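UV damage endonuclease (Sulfolobus acidocaldarius, PDB 3TC3) probably cleaves DNA at damaged sites as a manganese-binding, TIM-barrel endonuclease of the UvdE family, starting repair of UV-induced lesions. Local coordinates at residues 126-130 / 161-165; 147-151 / 187-191. All coordinates share one frame; numbering follows the deposited sequence.

Interaction 1 (126-130 / 161-165); sequences VVLNS and IHVGS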
loop_
_atom_site.group_PDB
_atom_site.type_symbol
_atom_site.label_atom_id
_atom_site.label_comp_id
_atom_site.label_asym_id
_atom_site.label_seq_id
_atom_site.Cartn_x
_atom_site.Cartn_y
_atom_site.Cartn_z
ATOM N N VAL A 126 -2.595 -12.393 1.060
ATOM C CA VAL A 126 -1.162 -12.659 1.233
ATOM C C VAL A 126 -0.894 -12.920 2.726
ATOM O O VAL A 126 -1.002 -12.025 3.567
ATOM C CB VAL A 126 -0.336 -11.464 0.685
ATOM C CG1 VAL A 126 1.186 -11.617 0.984
ATOM C CG2 VAL A 126 -0.603 -11.457 -0.791
ATOM N N VAL A 127 -0.456 -14.151 2.969
ATOM C CA VAL A 127 -0.153 -14.568 4.373
ATOM C C VAL A 127 1.223 -15.217 4.313
ATOM O O VAL A 127 1.374 -16.447 4.188
ATOM C CB VAL A 127 -1.196 -15.596 4.914
ATOM C CG1 VAL A 127 -0.856 -15.759 6.407
ATOM C CG2 VAL A 127 -2.632 -15.050 4.703
ATOM N N LEU A 128 2.250 -14.357 4.388
ATOM C CA LEU A 128 3.619 -14.823 4.055
ATOM C C LEU A 128 4.069 -15.804 5.132
ATOM O O LEU A 128 4.904 -16.665 4.828
ATOM C CB LEU A 128 4.565 -13.594 3.958
ATOM C CG LEU A 128 6.031 -14.073 3.698
ATOM C CD1 LEU A 128 6.181 -14.739 2.307
ATOM C CD2 LEU A 128 6.815 -12.779 3.677
ATOM N N ASN A 129 3.510 -15.672 6.353
ATOM C CA ASN A 129 3.940 -16.549 7.456
ATOM C C ASN A 129 2.926 -17.649 7.721
ATOM O O ASN A 129 2.838 -18.249 8.835
ATOM C CB ASN A 129 4.121 -15.723 8.726
ATOM C CG ASN A 129 2.806 -15.295 9.324
ATOM O OD1 ASN A 129 1.756 -15.329 8.673
ATOM N ND2 ASN A 129 2.830 -15.030 10.653
ATOM N N SER A 130 2.099 -18.001 6.749
ATOM C CA SER A 130 1.172 -19.135 6.984
ATOM C C SER A 130 1.869 -20.438 7.337
ATOM O O SER A 130 2.970 -20.702 6.866
ATOM C CB SER A 130 0.402 -19.429 5.655
ATOM O OG SER A 130 -0.605 -20.446 5.881
ATOM N N ILE A 161 2.617 -5.266 3.367
ATOM C CA ILE A 161 1.784 -6.358 3.857
ATOM C C ILE A 161 1.669 -6.386 5.396
ATOM O O ILE A 161 2.442 -5.728 6.027
ATOM C CB ILE A 161 2.310 -7.750 3.432
ATOM C CG1 ILE A 161 3.718 -7.962 3.983
ATOM C CG2 ILE A 161 2.248 -7.833 1.881
ATOM C CD1 ILE A 161 4.252 -9.497 3.737
ATOM N N HIS A 162 0.606 -7.038 5.909
ATOM C CA HIS A 162 0.572 -7.347 7.341
ATOM C C HIS A 162 1.434 -8.551 7.612
ATOM O O HIS A 162 1.887 -9.322 6.718
ATOM C CB HIS A 162 -0.872 -7.621 7.703
ATOM C CG HIS A 162 -1.690 -6.397 7.742
ATOM N ND1 HIS A 162 -2.856 -6.286 7.095
ATOM C CD2 HIS A 162 -1.464 -5.171 8.366
ATOM C CE1 HIS A 162 -3.399 -5.056 7.351
ATOM N NE2 HIS A 162 -2.543 -4.376 8.121
ATOM N N VAL A 163 1.732 -8.787 8.904
ATOM C CA VAL A 163 2.557 -9.908 9.263
ATOM C C VAL A 163 1.862 -11.229 8.872
ATOM O O VAL A 163 2.508 -12.211 8.467
ATOM C CB VAL A 163 2.981 -9.844 10.773
ATOM C CG1 VAL A 163 3.713 -11.074 11.087
ATOM C CG2 VAL A 163 3.880 -8.664 10.947
ATOM N N GLY A 164 0.557 -11.226 9.096
ATOM C CA GLY A 164 -0.193 -12.357 8.629
ATOM C C GLY A 164 -0.918 -13.119 9.756
ATOM O O GLY A 164 -1.691 -12.578 10.575
ATOM N N SER A 165 -0.621 -14.419 9.832
ATOM C CA SER A 165 -1.260 -15.343 10.762
ATOM C C SER A 165 -0.648 -15.301 12.156
ATOM O O SER A 165 0.544 -15.059 12.258
ATOM C CB SER A 165 -1.026 -16.722 10.081
ATOM O OG SER A 165 -1.353 -17.794 10.924
HETATM O O HOH W 1 1.603 -11.741 5.226
HETATM O O HOH W 2 -1.017 -8.909 4.142
#
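Asn129 lays its side-chain amide against the backbone of Ser165 and bonds to it at both ends. Ser165 N donates to Asn129 OD1 over 2.8 Å, arriving in the carbonyl plane on a lone pair, and Asn129 ND2 donates back to Ser165 O over 2.8 Å, that oxygen lying 16° out of the amide plane. With both ends taken, and ND2 also giving a hydrogen bond to Ser173 O, the amide is fixed against a flip. Its CG sits between backbone N and carbonyl carbon (chi1 73°), which carries the group across to the facing loop.

Two waters bridge the backbones nearer the strand. One accepts from Leu128 N at 2.8 Å and lies within hydrogen-bonding distance of Val126 O and His162 O; the other joins His162 N to the same Val126 O.

Apolar side chains pack around these bonds. Val127 CG1 rests 3.8 Å from Ser165 CB and lies against the bare CA of Gly164. Ile161 CG2 meets Val126 CG1 at 4.0 Å, the two side chains nearly at right angles, while its CD1 reaches Leu128 CB at 4.1 Å.

The contact joins the loop after strand 117-120 to the end of strand 158-162 and the loop that follows it, at the C-terminal mouth of the TIM barrel. Helix 133-153 packs on Val126 and Val127, Phe177 of helix 170-181 touches Leu128, Asn129 and Ile161, and Ile161 pairs through its backbone with strand 192-195.

Interaction 2 (147-151 / 187-191); sequences ADLLD and NISKR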
loop_
_atom_site.group_PDB
_atom_site.type_symbol
_atom_site.label_atom_id
_atom_site.label_comp_id
_atom_site.label_asym_id
_atom_site.label_seq_id
_atom_site.Cartn_x
_atom_site.Cartn_y
_atom_site.Cartn_z
ATOM N N ALA A 147 5.634 -7.199 -7.709
ATOM C CA ALA A 147 7.015 -6.794 -8.080
ATOM C C ALA A 147 7.094 -6.724 -9.593
ATOM O O ALA A 147 7.720 -5.779 -10.133
ATOM C CB ALA A 147 7.958 -7.827 -7.563
ATOM N N ASP A 148 6.519 -7.692 -10.285
ATOM C CA ASP A 148 6.576 -7.625 -11.766
ATOM C C ASP A 148 5.915 -6.327 -12.283
ATOM O O ASP A 148 6.329 -5.785 -13.337
ATOM C CB ASP A 148 5.854 -8.841 -12.383
ATOM C CG ASP A 148 6.656 -10.146 -12.259
ATOM O OD1 ASP A 148 7.840 -10.087 -11.893
ATOM O OD2 ASP A 148 6.041 -11.188 -12.512
ATOM N N LEU A 149 4.758 -5.966 -11.685
ATOM C CA LEU A 149 4.041 -4.771 -12.190
ATOM C C LEU A 149 4.932 -3.527 -12.031
ATOM O O LEU A 149 5.140 -2.735 -12.987
ATOM C CB LEU A 149 2.683 -4.606 -11.494
ATOM C CG LEU A 149 1.868 -3.408 -11.957
ATOM C CD1 LEU A 149 1.451 -3.629 -13.451
ATOM C CD2 LEU A 149 0.689 -3.186 -11.071
ATOM N N LEU A 150 5.487 -3.348 -10.857
ATOM C CA LEU A 150 6.394 -2.232 -10.549
ATOM C C LEU A 150 7.655 -2.308 -11.451
ATOM O O LEU A 150 8.084 -1.249 -12.004
ATOM C CB LEU A 150 6.736 -2.272 -9.064
ATOM C CG LEU A 150 5.421 -2.029 -8.211
ATOM C CD1 LEU A 150 5.798 -2.243 -6.729
ATOM C CD2 LEU A 150 4.878 -0.631 -8.367
ATOM N N ASP A 151 8.199 -3.534 -11.652
ATOM C CA ASP A 151 9.343 -3.661 -12.552
ATOM C C ASP A 151 8.974 -3.239 -13.955
ATOM O O ASP A 151 9.794 -2.638 -14.666
ATOM C CB ASP A 151 9.765 -5.103 -12.594
ATOM C CG ASP A 151 10.610 -5.560 -11.445
ATOM O OD1 ASP A 151 11.110 -4.764 -10.646
ATOM O OD2 ASP A 151 10.817 -6.797 -11.390
ATOM N N ASN A 187 13.636 -9.096 -6.037
ATOM C CA ASN A 187 12.755 -8.040 -6.582
ATOM C C ASN A 187 11.499 -7.853 -5.747
ATOM O O ASN A 187 10.882 -6.787 -5.794
ATOM C CB ASN A 187 12.391 -8.203 -8.074
ATOM C CG ASN A 187 11.448 -9.363 -8.361
ATOM O OD1 ASN A 187 11.332 -10.371 -7.628
ATOM N ND2 ASN A 187 10.719 -9.199 -9.481
ATOM N N ILE A 188 11.191 -8.866 -4.922
ATOM C CA ILE A 188 10.085 -8.707 -3.979
ATOM C C ILE A 188 10.657 -8.202 -2.664
ATOM O O ILE A 188 10.153 -7.231 -2.061
ATOM C CB ILE A 188 9.380 -10.036 -3.693
ATOM C CG1 ILE A 188 8.778 -10.598 -5.018
ATOM C CG2 ILE A 188 8.299 -9.917 -2.536
ATOM C CD1 ILE A 188 8.206 -12.031 -4.839
ATOM N N SER A 189 11.671 -8.924 -2.168
ATOM C CA SER A 189 12.137 -8.598 -0.799
ATOM C C SER A 189 12.609 -7.114 -0.677
ATOM O O SER A 189 12.419 -6.494 0.401
ATOM C CB SER A 189 13.241 -9.585 -0.326
ATOM O OG SER A 189 14.402 -9.373 -1.092
ATOM N N LYS A 190 13.275 -6.556 -1.690
ATOM C CA LYS A 190 13.753 -5.190 -1.632
ATOM C C LYS A 190 12.640 -4.148 -1.517
ATOM O O LYS A 190 12.868 -3.056 -1.039
ATOM C CB LYS A 190 14.678 -4.864 -2.800
ATOM C CG LYS A 190 16.107 -5.478 -2.596
ATOM C CD LYS A 190 16.846 -4.817 -1.366
ATOM C CE LYS A 190 18.303 -5.253 -1.263
ATOM N NZ LYS A 190 18.351 -6.495 -0.420
ATOM N N ARG A 191 11.436 -4.549 -1.929
ATOM C CA ARG A 191 10.308 -3.629 -2.003
ATOM C C ARG A 191 9.404 -3.831 -0.793
ATOM O O ARG A 191 8.492 -3.005 -0.530
ATOM C CB ARG A 191 9.475 -3.893 -3.235
ATOM C CG ARG A 191 10.153 -3.426 -4.501
ATOM C CD ARG A 191 9.147 -3.628 -5.560
ATOM N NE ARG A 191 9.588 -2.923 -6.789
ATOM C CZ ARG A 191 10.104 -3.467 -7.856
ATOM N NH1 ARG A 191 10.414 -4.762 -7.906
ATOM N NH2 ARG A 191 10.299 -2.688 -8.950
HETATM O O HOH W 3 9.633 -11.838 -11.275
#
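On the outer layer of the TIM barrel, helix 133-153 packs against the short helix 186-189 and the turn leading into strand 192-195, and a salt bridge between exposed Asp151 and buried Arg191 ties them together. The arginine grips end-on: NH1 and NH2 both donate to Asp151 OD1, each over 2.8 Å, from the same face of the carboxylate. OD1 lies close to the guanidinium plane, but the two flat groups are turned 55° apart, and both bonds are bent, as expected when two nitrogens share one acceptor.

Asp151 OD2 accepts from Asn187 ND2 at 3.1 Å; this bond is nearly straight, at 170°, and arrives on the syn side, tilted out of the carboxylate plane. Both oxygens of Asp151 are therefore held, which should limit rotation of the group and probably favours its charged form.

Leu150 covers one face of the guanidinium, its CB 3.6 Å from Arg191 NH2, and the two side chains run past each other in opposite directions. The arginine chain is extended from CG to NE, long enough to reach across to the helix. Beyond the helix, NE and NH2 also donate to Glu156 O and Ile155 O, in the loop before strand 158-162. Ala147, where the backbones come closest, sets its CB against Ile188 CG1 and against the amide of Asn187. Arg191 NH1 closes the arrangement by donating to Asn187 O, 3.0 Å away, bracing the turn of its own segment.

Overall arrangement
Along the chain the segments alternate: 126-130, 147-151, 161-165, 187-191, so the two interactions cross along the chain. Their centres lie about 17 Å apart and their nearest atoms about 7 Å, without touching. Both sit around strands 117-120, 158-162 and 192-195, consecutive in the barrel: helix 133-153 begins just after the loop of interaction 1 and supplies the first segment of interaction 2, then leads into strand 158-162, which carries the second segment of interaction 1. Interaction 1 lies at the C-terminal ends of the strands, with the side chain of Ile161 about 11 Å from the bound manganese; interaction 2 lies in the surrounding helical layer, away from the metal, just before strand 192-195, which supplies the manganese ligand Glu195.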